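Formiminotetrahydrofolate cyclodeaminase (PDB 1O5H) probably catalyses the cyclisation of 5-formiminotetrahydrofolate to 5,10-methenyltetrahydrofolate with release of ammonia. Local coordinates at residues H133-F141 / C198-L206. Sequence-based numbering, arbitrary orientation.
Sequences HELEKLAEF and CYQRVKKML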
loop_
_atom_site.group_PDB
_atom_site.type_symbol
_atom_site.label_atom_id
_atom_site.label_comp_id
_atom_site.label_asym_id
_atom_site.label_seq_id
_atom_site.Cartn_x
_atom_site.Cartn_y
_atom_site.Cartn_z
ATOM N N HIS A 133 10.879 -9.028 8.391
ATOM C CA HIS A 133 11.363 -10.121 9.236
ATOM C C HIS A 133 10.247 -10.734 10.066
ATOM O O HIS A 133 10.234 -11.952 10.285
ATOM C CB HIS A 133 12.538 -9.705 10.142
ATOM C CG HIS A 133 13.876 -9.747 9.459
ATOM N ND1 HIS A 133 14.499 -10.927 9.102
ATOM C CD2 HIS A 133 14.712 -8.753 9.065
ATOM C CE1 HIS A 133 15.655 -10.659 8.516
ATOM N NE2 HIS A 133 15.809 -9.347 8.480
ATOM N N GLU A 134 9.296 -9.921 10.513
ATOM C CA GLU A 134 8.196 -10.459 11.289
ATOM C C GLU A 134 7.233 -11.238 10.412
ATOM O O GLU A 134 6.678 -12.270 10.835
ATOM C CB GLU A 134 7.449 -9.366 12.039
ATOM C CG GLU A 134 8.305 -8.501 12.968
ATOM C CD GLU A 134 8.884 -9.233 14.167
ATOM O OE1 GLU A 134 9.192 -10.438 14.086
ATOM O OE2 GLU A 134 9.063 -8.582 15.210
ATOM N N LEU A 135 7.040 -10.752 9.188
ATOM C CA LEU A 135 6.164 -11.422 8.246
ATOM C C LEU A 135 6.780 -12.738 7.926
ATOM O O LEU A 135 6.067 -13.715 7.780
ATOM C CB LEU A 135 5.937 -10.597 6.986
ATOM C CG LEU A 135 5.044 -9.370 7.202
ATOM C CD1 LEU A 135 4.772 -8.619 5.945
ATOM C CD2 LEU A 135 3.725 -9.781 7.811
ATOM N N GLU A 136 8.106 -12.816 7.878
ATOM C CA GLU A 136 8.697 -14.138 7.676
ATOM C C GLU A 136 8.382 -15.085 8.855
ATOM O O GLU A 136 8.012 -16.256 8.656
ATOM C CB GLU A 136 10.186 -14.074 7.413
ATOM C CG GLU A 136 10.703 -15.400 6.923
ATOM C CD GLU A 136 12.176 -15.391 6.608
ATOM O OE1 GLU A 136 12.769 -14.312 6.377
ATOM O OE2 GLU A 136 12.742 -16.501 6.570
ATOM N N LYS A 137 8.503 -14.583 10.079
ATOM C CA LYS A 137 8.151 -15.398 11.233
ATOM C C LYS A 137 6.680 -15.764 11.176
ATOM O O LYS A 137 6.329 -16.918 11.397
ATOM C CB LYS A 137 8.531 -14.715 12.547
ATOM C CG LYS A 137 10.027 -14.844 12.845
ATOM C CD LYS A 137 10.538 -13.855 13.891
ATOM C CE LYS A 137 12.052 -13.939 13.986
ATOM N NZ LYS A 137 12.559 -13.497 15.308
ATOM N N LEU A 138 5.821 -14.813 10.816
ATOM C CA LEU A 138 4.396 -15.123 10.749
ATOM C C LEU A 138 4.052 -16.158 9.653
ATOM O O LEU A 138 3.267 -17.075 9.873
ATOM C CB LEU A 138 3.589 -13.850 10.560
ATOM C CG LEU A 138 3.608 -12.874 11.732
ATOM C CD1 LEU A 138 2.912 -11.603 11.350
ATOM C CD2 LEU A 138 2.961 -13.450 12.969
ATOM N N ALA A 139 4.651 -16.017 8.473
ATOM C CA ALA A 139 4.461 -17.003 7.430
ATOM C C ALA A 139 4.727 -18.390 7.962
ATOM O O ALA A 139 4.031 -19.341 7.592
ATOM C CB ALA A 139 5.380 -16.732 6.264
ATOM N N GLU A 140 5.725 -18.522 8.830
ATOM C CA GLU A 140 6.193 -19.855 9.183
ATOM C C GLU A 140 5.492 -20.418 10.406
ATOM O O GLU A 140 5.087 -21.555 10.410
ATOM C CB GLU A 140 7.708 -19.850 9.377
ATOM C CG GLU A 140 8.327 -21.235 9.454
ATOM C CD GLU A 140 9.816 -21.178 9.755
ATOM O OE1 GLU A 140 10.432 -20.090 9.561
ATOM O OE2 GLU A 140 10.362 -22.225 10.189
ATOM N N PHE A 141 5.329 -19.586 11.427
ATOM C CA PHE A 141 4.828 -20.011 12.735
ATOM C C PHE A 141 3.472 -19.437 13.082
ATOM O O PHE A 141 2.890 -19.803 14.072
ATOM C CB PHE A 141 5.808 -19.605 13.824
ATOM C CG PHE A 141 7.181 -20.163 13.632
ATOM C CD1 PHE A 141 7.413 -21.542 13.745
ATOM C CD2 PHE A 141 8.253 -19.315 13.347
ATOM C CE1 PHE A 141 8.698 -22.071 13.573
ATOM C CE2 PHE A 141 9.551 -19.823 13.172
ATOM C CZ PHE A 141 9.779 -21.204 13.286
ATOM N N CYS A 198 13.379 -11.660 2.671
ATOM C CA CYS A 198 12.183 -11.997 3.437
ATOM C C CYS A 198 10.951 -12.062 2.528
ATOM O O CYS A 198 10.175 -13.001 2.563
ATOM C CB CYS A 198 11.957 -10.963 4.528
ATOM S SG CYS A 198 13.097 -11.092 5.934
ATOM N N TYR A 199 10.792 -11.058 1.691
ATOM C CA TYR A 199 9.645 -10.967 0.834
ATOM C C TYR A 199 9.468 -12.202 -0.042
ATOM O O TYR A 199 8.383 -12.809 -0.086
ATOM C CB TYR A 199 9.797 -9.768 -0.065
ATOM C CG TYR A 199 8.666 -9.605 -1.019
ATOM C CD1 TYR A 199 7.360 -9.505 -0.541
ATOM C CD2 TYR A 199 8.892 -9.511 -2.401
ATOM C CE1 TYR A 199 6.274 -9.334 -1.408
ATOM C CE2 TYR A 199 7.831 -9.341 -3.281
ATOM C CZ TYR A 199 6.516 -9.259 -2.764
ATOM O OH TYR A 199 5.447 -9.105 -3.586
ATOM N N GLN A 200 10.527 -12.545 -0.759
ATOM C CA GLN A 200 10.515 -13.687 -1.639
ATOM C C GLN A 200 10.235 -14.979 -0.845
ATOM O O GLN A 200 9.350 -15.763 -1.216
ATOM C CB GLN A 200 11.846 -13.759 -2.364
ATOM C CG GLN A 200 11.714 -13.944 -3.858
ATOM C CD GLN A 200 11.192 -12.706 -4.552
ATOM O OE1 GLN A 200 10.045 -12.670 -5.015
ATOM N NE2 GLN A 200 12.026 -11.683 -4.615
ATOM N N ARG A 201 10.957 -15.186 0.264
ATOM C CA ARG A 201 10.682 -16.329 1.131
ATOM C C ARG A 201 9.209 -16.347 1.539
ATOM O O ARG A 201 8.559 -17.360 1.378
ATOM C CB ARG A 201 11.627 -16.391 2.340
ATOM C CG ARG A 201 13.012 -16.921 2.006
ATOM C CD ARG A 201 13.906 -17.102 3.212
ATOM N NE ARG A 201 14.060 -15.857 3.976
ATOM C CZ ARG A 201 14.906 -14.876 3.668
ATOM N NH1 ARG A 201 15.691 -14.970 2.597
ATOM N NH2 ARG A 201 14.973 -13.795 4.434
ATOM N N VAL A 202 8.673 -15.234 2.030
ATOM C CA VAL A 202 7.280 -15.229 2.446
ATOM C C VAL A 202 6.376 -15.633 1.287
ATOM O O VAL A 202 5.619 -16.606 1.402
ATOM C CB VAL A 202 6.848 -13.902 2.990
ATOM C CG1 VAL A 202 5.330 -13.910 3.227
ATOM C CG2 VAL A 202 7.617 -13.604 4.266
ATOM N N LYS A 203 6.453 -14.910 0.167
ATOM C CA LYS A 203 5.798 -15.372 -1.056
ATOM C C LYS A 203 5.988 -16.894 -1.370
ATOM O O LYS A 203 5.021 -17.604 -1.590
ATOM C CB LYS A 203 6.214 -14.513 -2.228
ATOM C CG LYS A 203 5.265 -13.338 -2.480
ATOM C CD LYS A 203 5.856 -12.373 -3.477
ATOM C CE LYS A 203 5.514 -12.691 -4.922
ATOM N NZ LYS A 203 4.357 -11.853 -5.389
ATOM N N LYS A 204 7.219 -17.396 -1.354
ATOM C CA LYS A 204 7.464 -18.780 -1.720
ATOM C C LYS A 204 6.735 -19.697 -0.737
ATOM O O LYS A 204 5.953 -20.530 -1.153
ATOM C CB LYS A 204 8.977 -19.050 -1.768
ATOM C CG LYS A 204 9.418 -20.325 -2.498
HETATM N N MSE A 205 6.963 -19.507 0.560
HETATM C CA MSE A 205 6.233 -20.201 1.616
HETATM C C MSE A 205 4.699 -20.126 1.513
HETATM O O MSE A 205 4.016 -21.097 1.736
HETATM C CB MSE A 205 6.661 -19.629 2.944
HETATM C CG MSE A 205 6.899 -20.633 4.052
HETATM SE SE MSE A 205 7.724 -19.590 5.472
HETATM C CE MSE A 205 9.414 -18.873 4.482
ATOM N N LEU A 206 4.152 -18.984 1.143
ATOM C CA LEU A 206 2.718 -18.829 1.210
ATOM C C LEU A 206 1.970 -18.886 -0.111
ATOM O O LEU A 206 0.746 -18.839 -0.115
ATOM C CB LEU A 206 2.380 -17.519 1.917
ATOM C CG LEU A 206 2.739 -17.417 3.391
ATOM C CD1 LEU A 206 1.984 -16.282 4.014
ATOM C CD2 LEU A 206 2.402 -18.713 4.073
#
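Val202 and Ala139 interlock two nearly parallel helices, a valine methyl on one side and an alanine methyl on the other. The axes of 133-141 and 198-206 cross at 19° and come within 8.9 Å. Val202 supplies one bump: with CG2 anti to its own carbonyl carbon, this methyl is turned onto the backbone of the other helix, 3.6 Å from Glu136 CA and near Leu135 O, while CG1 leans on the Ala139 methyl. Ala139 answers in the reverse sense. Its CB enters a hollow bordered by Val202, Leu206 and the selenomethionine Met205, with Met205 SE 3.8 Å away; the selenium also lies against Glu140 CB. Toward the start of both segments Cys198 SG lies over one face of the His133 imidazole, 3.7 Å from the ring centroid.

Beside the apolar seam comes a charged pair. The extended Glu136, CG anti to the backbone N (chi1 -168°), brings its carboxylate to the edge of the Arg201 guanidinium, the two planes 49° apart. In this salt bridge Arg201 NH2 bonds Glu136 OE1 at 3.0 Å, on the syn side but tilted out of the carboxylate plane, and NE adds weak bonds to both carboxylate oxygens. With Glu136 replaced by an alanine, the Arg201 guanidinium would probably lose this anionic mate and be freer to swing away from the seam.

The seam joins the C-terminal parts of helices 107-141 and 178-206 in this all-helical fold. Helix 147-172 packs against both through Leu135 and Leu206, while helices 36-56 and 68-100 back helix 107-141 at Leu138.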